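Local coordinates for conserved exported protein (Bacteroides fragilis, PDB 3CLW) that is of experimentally unproven function but probably hydrolyses O-glycosidic bonds, having the TIM-barrel fold of glycoside hydrolase family 30, at residues N90-F95 and F196-F201; F125-N130 and Q169-Q174; E320-P325 and G335-R340. All coordinates share one frame; numbering follows the deposited sequence.

Contact 1. Residues N90-F95 and F196-F201; sequences NRTECF and FQEGSF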
# COMPACT_ATOMS: atom_id res chain seq x y z
N ASN A 90 18.63 2.83 6.09
CA ASN A 90 17.67 1.75 6.31
C ASN A 90 17.67 1.18 7.71
O ASN A 90 16.92 0.24 8.00
CB ASN A 90 17.89 0.64 5.29
CG ASN A 90 17.63 1.10 3.87
OD1 ASN A 90 17.22 2.22 3.63
ND2 ASN A 90 17.87 0.23 2.93
N ARG A 91 18.52 1.74 8.58
CA ARG A 91 18.56 1.41 10.00
C ARG A 91 17.41 2.09 10.71
O ARG A 91 16.97 3.18 10.31
CB ARG A 91 19.89 1.87 10.62
CG ARG A 91 21.03 0.89 10.36
CD ARG A 91 22.38 1.51 10.69
NE ARG A 91 23.45 0.73 10.09
CZ ARG A 91 24.59 1.25 9.61
NH1 ARG A 91 24.85 2.57 9.65
NH2 ARG A 91 25.46 0.43 9.09
N THR A 92 16.91 1.46 11.78
CA THR A 92 15.80 1.99 12.57
C THR A 92 16.17 2.02 14.04
O THR A 92 16.89 1.13 14.51
CB THR A 92 14.48 1.13 12.42
OG1 THR A 92 14.66 -0.17 13.01
CG2 THR A 92 14.11 0.92 10.97
N GLU A 93 15.68 3.01 14.77
CA GLU A 93 15.73 2.95 16.20
C GLU A 93 14.70 1.94 16.76
O GLU A 93 13.90 1.39 16.01
CB GLU A 93 15.47 4.33 16.80
CG GLU A 93 16.49 5.38 16.37
CD GLU A 93 16.16 6.73 16.90
OE1 GLU A 93 15.22 7.35 16.37
OE2 GLU A 93 16.82 7.14 17.87
N CYS A 94 14.76 1.67 18.06
CA CYS A 94 13.75 0.83 18.69
C CYS A 94 13.30 1.54 19.96
O CYS A 94 14.14 1.94 20.79
CB CYS A 94 14.28 -0.60 19.00
SG CYS A 94 13.01 -1.76 19.53
N PHE A 95 11.98 1.66 20.14
CA PHE A 95 11.45 2.21 21.41
C PHE A 95 11.90 1.41 22.65
O PHE A 95 12.08 1.99 23.72
CB PHE A 95 9.91 2.30 21.40
CG PHE A 95 9.34 3.18 20.31
CD1 PHE A 95 9.82 4.47 20.11
CD2 PHE A 95 8.32 2.71 19.49
CE1 PHE A 95 9.25 5.29 19.11
CE2 PHE A 95 7.75 3.52 18.48
CZ PHE A 95 8.23 4.80 18.29
N PHE A 196 20.94 -5.28 3.50
CA PHE A 196 20.58 -3.92 3.06
C PHE A 196 19.44 -3.32 3.92
O PHE A 196 19.14 -2.14 3.86
CB PHE A 196 20.21 -3.97 1.55
CG PHE A 196 19.75 -2.65 0.94
CD1 PHE A 196 20.65 -1.58 0.79
CD2 PHE A 196 18.44 -2.49 0.49
CE1 PHE A 196 20.22 -0.36 0.23
CE2 PHE A 196 18.01 -1.28 -0.08
CZ PHE A 196 18.91 -0.22 -0.21
N GLN A 197 18.87 -4.15 4.80
CA GLN A 197 17.51 -3.97 5.28
C GLN A 197 17.19 -4.98 6.39
O GLN A 197 17.63 -6.12 6.33
CB GLN A 197 16.58 -4.28 4.11
CG GLN A 197 15.28 -3.74 4.28
CD GLN A 197 14.22 -4.42 3.42
OE1 GLN A 197 14.41 -4.63 2.23
NE2 GLN A 197 13.08 -4.67 4.03
N GLU A 198 16.37 -4.56 7.36
CA GLU A 198 15.77 -5.45 8.36
C GLU A 198 14.82 -6.47 7.71
O GLU A 198 14.12 -6.16 6.74
CB GLU A 198 14.98 -4.64 9.39
CG GLU A 198 15.81 -3.64 10.18
CD GLU A 198 15.00 -2.82 11.17
OE1 GLU A 198 15.64 -2.16 12.03
OE2 GLU A 198 13.74 -2.83 11.10
N GLY A 199 14.79 -7.69 8.24
CA GLY A 199 13.91 -8.71 7.68
C GLY A 199 13.91 -10.01 8.44
O GLY A 199 14.80 -10.28 9.25
N SER A 200 12.87 -10.80 8.18
CA SER A 200 12.83 -12.22 8.58
C SER A 200 11.88 -13.09 7.76
O SER A 200 10.72 -12.75 7.54
CB SER A 200 12.52 -12.40 10.07
OG SER A 200 12.71 -13.78 10.42
N PHE A 201 12.40 -14.22 7.32
CA PHE A 201 11.61 -15.37 6.90
C PHE A 201 10.67 -15.75 8.04
O PHE A 201 10.98 -15.53 9.20
CB PHE A 201 12.54 -16.55 6.58
CG PHE A 201 11.82 -17.83 6.24
CD1 PHE A 201 11.22 -17.99 4.99
CD2 PHE A 201 11.75 -18.86 7.15
CE1 PHE A 201 10.57 -19.17 4.66
CE2 PHE A 201 11.09 -20.05 6.83
CZ PHE A 201 10.51 -20.20 5.58
O HOH W 1 15.30 -1.63 7.39

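Contact 2. Residues F125-N130 and Q169-Q174; sequences FLFFTN and QHFREQ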
# COMPACT_ATOMS: atom_id res chain seq x y z
N PHE A 125 -3.80 4.93 11.08
CA PHE A 125 -2.45 4.42 10.98
C PHE A 125 -2.35 2.89 11.09
O PHE A 125 -3.12 2.24 11.81
CB PHE A 125 -1.55 5.09 12.02
CG PHE A 125 -1.47 6.59 11.89
CD1 PHE A 125 -2.35 7.42 12.61
CD2 PHE A 125 -0.51 7.19 11.06
CE1 PHE A 125 -2.29 8.80 12.51
CE2 PHE A 125 -0.45 8.61 10.94
CZ PHE A 125 -1.34 9.41 11.66
N LEU A 126 -1.38 2.33 10.35
CA LEU A 126 -0.98 0.93 10.47
C LEU A 126 0.47 0.94 10.92
O LEU A 126 1.29 1.69 10.34
CB LEU A 126 -1.15 0.17 9.15
CG LEU A 126 -0.77 -1.33 9.07
CD1 LEU A 126 -1.56 -2.06 7.95
CD2 LEU A 126 0.71 -1.56 8.89
N PHE A 127 0.76 0.15 11.95
CA PHE A 127 2.13 -0.07 12.45
C PHE A 127 2.66 -1.40 11.93
O PHE A 127 2.01 -2.44 12.11
CB PHE A 127 2.11 -0.13 13.98
CG PHE A 127 2.12 1.21 14.65
CD1 PHE A 127 2.38 1.31 16.00
CD2 PHE A 127 1.88 2.39 13.90
CE1 PHE A 127 2.41 2.57 16.61
CE2 PHE A 127 1.93 3.65 14.51
CZ PHE A 127 2.20 3.74 15.86
N PHE A 128 3.83 -1.37 11.30
CA PHE A 128 4.42 -2.59 10.74
C PHE A 128 5.88 -2.74 11.14
O PHE A 128 6.57 -1.75 11.33
CB PHE A 128 4.22 -2.73 9.20
CG PHE A 128 5.15 -1.85 8.36
CD1 PHE A 128 4.84 -0.52 8.11
CD2 PHE A 128 6.32 -2.37 7.83
CE1 PHE A 128 5.69 0.30 7.31
CE2 PHE A 128 7.19 -1.56 7.08
CZ PHE A 128 6.86 -0.22 6.81
N THR A 129 6.30 -4.00 11.29
CA THR A 129 7.67 -4.37 11.59
C THR A 129 8.25 -5.28 10.51
O THR A 129 7.53 -6.14 9.91
CB THR A 129 7.82 -5.11 12.94
OG1 THR A 129 6.74 -6.07 13.09
CG2 THR A 129 7.82 -4.15 14.09
N ASN A 130 9.55 -5.06 10.29
CA ASN A 130 10.41 -5.83 9.43
C ASN A 130 11.28 -6.80 10.23
O ASN A 130 11.87 -7.73 9.67
CB ASN A 130 11.32 -4.89 8.67
CG ASN A 130 10.63 -4.26 7.53
OD1 ASN A 130 9.70 -4.85 6.94
ND2 ASN A 130 11.04 -3.04 7.20
N GLN A 169 -0.54 1.30 21.66
CA GLN A 169 -1.31 1.90 22.75
C GLN A 169 -0.75 3.25 23.13
O GLN A 169 -1.52 4.18 23.38
CB GLN A 169 -1.38 1.02 23.98
CG GLN A 169 -2.35 1.55 25.06
CD GLN A 169 -2.53 0.55 26.23
OE1 GLN A 169 -1.68 -0.33 26.47
NE2 GLN A 169 -3.63 0.67 26.94
N HIS A 170 0.57 3.36 23.20
CA HIS A 170 1.23 4.65 23.42
C HIS A 170 0.74 5.72 22.46
O HIS A 170 0.34 6.80 22.86
CB HIS A 170 2.74 4.56 23.29
CG HIS A 170 3.41 5.90 23.30
ND1 HIS A 170 3.71 6.57 24.46
CD2 HIS A 170 3.79 6.71 22.28
CE1 HIS A 170 4.24 7.75 24.16
NE2 HIS A 170 4.32 7.84 22.84
N PHE A 171 0.75 5.40 21.17
CA PHE A 171 0.34 6.37 20.17
C PHE A 171 -1.18 6.62 20.17
O PHE A 171 -1.62 7.76 19.90
CB PHE A 171 0.94 6.03 18.81
CG PHE A 171 2.42 6.30 18.76
CD1 PHE A 171 3.34 5.28 18.99
CD2 PHE A 171 2.89 7.60 18.58
CE1 PHE A 171 4.71 5.52 19.01
CE2 PHE A 171 4.28 7.88 18.58
CZ PHE A 171 5.19 6.81 18.80
N ARG A 172 -1.97 5.61 20.56
CA ARG A 172 -3.42 5.85 20.77
C ARG A 172 -3.66 6.86 21.88
O ARG A 172 -4.53 7.75 21.74
CB ARG A 172 -4.23 4.55 20.98
CG ARG A 172 -4.18 3.61 19.74
CD ARG A 172 -5.11 2.40 19.85
NE ARG A 172 -6.48 2.83 19.79
CZ ARG A 172 -7.18 3.02 18.67
NH1 ARG A 172 -6.66 2.78 17.47
NH2 ARG A 172 -8.42 3.45 18.74
N GLU A 173 -2.88 6.76 22.94
CA GLU A 173 -3.00 7.66 24.12
C GLU A 173 -2.49 9.09 23.83
O GLU A 173 -2.76 10.02 24.58
CB GLU A 173 -2.36 7.02 25.37
CG GLU A 173 -3.15 5.76 25.85
CD GLU A 173 -2.43 4.96 26.95
OE1 GLU A 173 -1.23 5.23 27.23
OE2 GLU A 173 -3.07 4.06 27.54
N GLN A 174 -1.76 9.23 22.71
CA GLN A 174 -1.41 10.51 22.13
C GLN A 174 -2.39 11.01 21.06
O GLN A 174 -2.13 12.01 20.41
CB GLN A 174 -0.04 10.41 21.49
CG GLN A 174 1.01 9.90 22.40
CD GLN A 174 1.75 10.99 23.05
OE1 GLN A 174 1.30 11.59 24.03
NE2 GLN A 174 2.92 11.28 22.49

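Contact 3. Residues E320-P325 and G335-R340; sequences EEITMP and GLYVAR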
# COMPACT_ATOMS: atom_id res chain seq x y z
N GLU A 320 9.65 -4.18 -21.24
CA GLU A 320 9.57 -3.23 -22.36
C GLU A 320 8.64 -2.04 -22.14
O GLU A 320 8.82 -1.00 -22.76
CB GLU A 320 9.16 -3.95 -23.65
CG GLU A 320 7.91 -4.80 -23.51
CD GLU A 320 7.20 -5.08 -24.84
OE1 GLU A 320 6.89 -6.27 -25.08
OE2 GLU A 320 6.95 -4.12 -25.62
N GLU A 321 7.63 -2.20 -21.29
CA GLU A 321 6.67 -1.12 -21.05
C GLU A 321 7.22 0.05 -20.23
O GLU A 321 6.82 1.20 -20.44
CB GLU A 321 5.41 -1.68 -20.41
CG GLU A 321 4.55 -2.48 -21.34
CD GLU A 321 3.14 -2.63 -20.82
OE1 GLU A 321 2.83 -3.72 -20.30
OE2 GLU A 321 2.36 -1.65 -20.90
N ILE A 322 8.15 -0.25 -19.33
CA ILE A 322 8.59 0.71 -18.31
C ILE A 322 10.10 0.89 -18.21
O ILE A 322 10.57 1.78 -17.48
CB ILE A 322 8.04 0.31 -16.89
CG1 ILE A 322 8.47 -1.12 -16.51
CG2 ILE A 322 6.53 0.51 -16.80
CD1 ILE A 322 8.37 -1.43 -15.04
N THR A 323 10.86 0.05 -18.91
CA THR A 323 12.33 0.09 -18.85
C THR A 323 12.95 0.83 -20.08
O THR A 323 12.91 0.36 -21.22
CB THR A 323 12.91 -1.31 -18.59
OG1 THR A 323 12.40 -1.75 -17.33
CG2 THR A 323 14.43 -1.30 -18.52
N MET A 324 13.54 1.99 -19.80
CA MET A 324 13.67 3.06 -20.77
C MET A 324 14.52 4.16 -20.16
O MET A 324 14.48 4.37 -18.94
CB MET A 324 12.29 3.66 -20.93
CG MET A 324 11.85 3.99 -22.29
SD MET A 324 10.09 4.31 -22.20
CE MET A 324 9.45 2.65 -22.05
N PRO A 325 15.27 4.89 -21.00
CA PRO A 325 15.89 6.08 -20.40
C PRO A 325 14.80 7.06 -19.94
O PRO A 325 13.67 7.03 -20.46
CB PRO A 325 16.72 6.68 -21.55
CG PRO A 325 16.83 5.57 -22.59
CD PRO A 325 15.59 4.74 -22.44
N GLY A 335 3.26 5.86 -14.69
CA GLY A 335 1.97 6.23 -14.12
C GLY A 335 0.81 5.33 -14.56
O GLY A 335 -0.01 4.92 -13.75
N LEU A 336 0.73 5.04 -15.86
CA LEU A 336 -0.31 4.15 -16.39
C LEU A 336 -0.08 2.68 -16.04
O LEU A 336 -1.03 1.96 -15.81
CB LEU A 336 -0.46 4.30 -17.90
CG LEU A 336 -0.94 5.63 -18.46
CD1 LEU A 336 -0.50 5.72 -19.91
CD2 LEU A 336 -2.44 5.80 -18.35
N TYR A 337 1.18 2.23 -15.99
CA TYR A 337 1.50 0.85 -15.59
C TYR A 337 0.97 0.55 -14.18
O TYR A 337 0.39 -0.53 -13.92
CB TYR A 337 3.01 0.66 -15.64
CG TYR A 337 3.53 -0.74 -15.32
CD1 TYR A 337 3.93 -1.07 -14.03
CD2 TYR A 337 3.69 -1.71 -16.34
CE1 TYR A 337 4.44 -2.30 -13.73
CE2 TYR A 337 4.23 -2.97 -16.05
CZ TYR A 337 4.59 -3.26 -14.74
OH TYR A 337 5.12 -4.50 -14.42
N VAL A 338 1.15 1.51 -13.27
CA VAL A 338 0.75 1.33 -11.89
C VAL A 338 -0.74 1.52 -11.76
O VAL A 338 -1.38 0.79 -11.04
CB VAL A 338 1.52 2.26 -10.92
CG1 VAL A 338 1.06 2.05 -9.50
CG2 VAL A 338 3.01 2.01 -11.00
N ALA A 339 -1.31 2.50 -12.47
CA ALA A 339 -2.76 2.66 -12.48
C ALA A 339 -3.47 1.35 -12.93
O ALA A 339 -4.57 1.08 -12.50
CB ALA A 339 -3.18 3.81 -13.34
N ARG A 340 -2.84 0.58 -13.80
CA ARG A 340 -3.37 -0.71 -14.26
C ARG A 340 -3.34 -1.76 -13.14
O ARG A 340 -4.31 -2.51 -12.95
CB ARG A 340 -2.57 -1.21 -15.47
CG ARG A 340 -2.98 -2.62 -15.91
CD ARG A 340 -2.46 -2.97 -17.29
NE ARG A 340 -1.02 -3.19 -17.26
CZ ARG A 340 -0.34 -3.65 -18.29
NH1 ARG A 340 -0.98 -3.94 -19.44
NH2 ARG A 340 0.97 -3.85 -18.19

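Contact 1. Residues N90-F95 and F196-F201
N90 and T92 meet F196 and E198 in a polar loop-to-loop contact in the TIM-barrel region, between two of the long connections that lead from a barrel strand to the following helix. The N90 amide makes two contacts through one nitrogen. Its ND2 donates to F196 O at 2.8 Å, almost straight at 166° and with the oxygen close to the amide plane; N87 ND2 is a second donor to the same carbonyl. N90 ND2 also lies over one face of the F196 ring, displaced toward the rim, and comes within 3.3 Å of F196 CZ. Amide and ring planes stand 79° apart. F196 CG is anti to its own nitrogen (chi1 178°) and thus beside the carbonyl carbon, which keeps ring and carbonyl close enough for one amide to serve both.

Farther along, T92 OG1 donates to E198 OE1. The modelled separation is unusually short, so its exact length is doubtful. E198 reaches across with an extended chain, and its OE1 is also bonded to S76 OG, while T92 OG1 accepts from A74 N. The buried carboxylate oxygen is therefore held by two hydroxyl groups. Between the two side-chain links, a water donates to N90 O and accepts from E198 N at 3.1 Å, linking the two backbones where they do not bond directly.

Residues 90-95 belong to the excursion between strand 68-71 and helix 108-119. The excursion between strand 178-182 and helix 204-221 contributes residues 196-201; C94 and F95 continue onto helix 157-173, against F163 and S167.

Contact 2. Residues F125-N130 and Q169-Q174
R172 NH1, on helix 157-173, is gripped by V178 O and N179 OD1 of strand 178-182, while the preceding residue, F171, packs against F127 of the adjoining strand. This is strand-to-helix packing in a beta-alpha-beta unit of the TIM barrel: strand 125-128 runs parallel to strand 178-182, and helix 157-173 lies between them in sequence. The arginine bonds tie the end of that helix to the start of the second strand, while the contact itself is purely apolar.

F127 turns the CE1-CZ edge of its ring to the CD1 side of the F171 ring, with CB of F171 nearby. F127 CZ is 3.7 Å from F171 CD1 and 3.9 Å from F171 CB, and F127 CE1 also approaches F171 CD1. F171 CG lies in the plane of the F127 ring, at its edge. The ring centroids are 5.7 Å apart and the planes 77° apart. A chi1 of -82° in F127 and -72° in F171 places each CG beside its backbone N and carries the two rings toward each other, and the side chains meet nearly at a right angle.

Both rings are buried. M114 of helix 108-119 touches each of them, joining a second helix to the packing, while V70 and V178 from the two flanking strands lie against F127. Backbone bonding of F127 with Y180 holds its strand in the barrel. H170, itself stacked on F104, covers one face of the other ring, with H170 CD2 3.5 Å above the F171 ring plane and over its centre.

Contact 3. Residues E320-P325 and G335-R340
I322 packs tightly on Y337, whereas E321, which is partly exposed, meets the buried R340 through a single salt bridge. The contact folds a strand-to-helix loop of the TIM barrel back onto the helix it introduces, 328-347. On the packed side, the I322 CG2 methyl sits over a face of the phenol ring, 3.6 Å from Y337 CG, in a CH-pi contact in which CG2 is 3.9 Å from the centroid of the Y337 ring. The two side chains meet roughly at a right angle, and both are buried. I322 CD1 lies higher above the ring plane, displaced toward the rim. At the far end of the ring, Y337 OH is hydrogen-bonded to E317 OE2, which is consistent with a fixed ring position.

The loop becomes more exposed away from I322, with E320 and T323 facing solvent. R340 NH2 donates to E321 OE1 at 2.8 Å, on the syn side but tilted out of both planes, with a bent N-H...O angle of 143°. The side chains come from opposite directions, with carboxylate and guanidinium planes 86° apart. One nitrogen meets one oxygen; E321 OE2 stays 3.8 Å from R340 NH2. Each group has another partner: E321 OE2 bonds to Y445 OH, and R340 NH1 to A424 O.

On other faces of the helix, V338 packs on W354 and W356 of strand 353-356, and L336 and A339 on V491 of strand 490-495. A bend at chi3 (72°) turns the R340 guanidinium edge-on to the tyrosine, with Y337 CE2 in its plane and 4.0 Å from R340 NH2.

How the contacts relate
From the N terminus, the chain leaves strand 68-71, runs through 90-95 and helix 108-119, and enters strand 125-128. Helix 157-173 then returns to that strand and closes contact 2. Only after strand 178-182 does 196-201 meet 90-95, so contact 2 is nested inside the loop closed by contact 1. The two touch: F95 CZ packs on F171 CE1 at 3.7 Å, and E198 O lies near N130 CB. Contact 3 follows in series as a short local closure before strand 353-356. It lies on the opposite side of the chain's centre from contact 2, their centres about 34 Å apart, where the barrel meets the C-terminal beta strands.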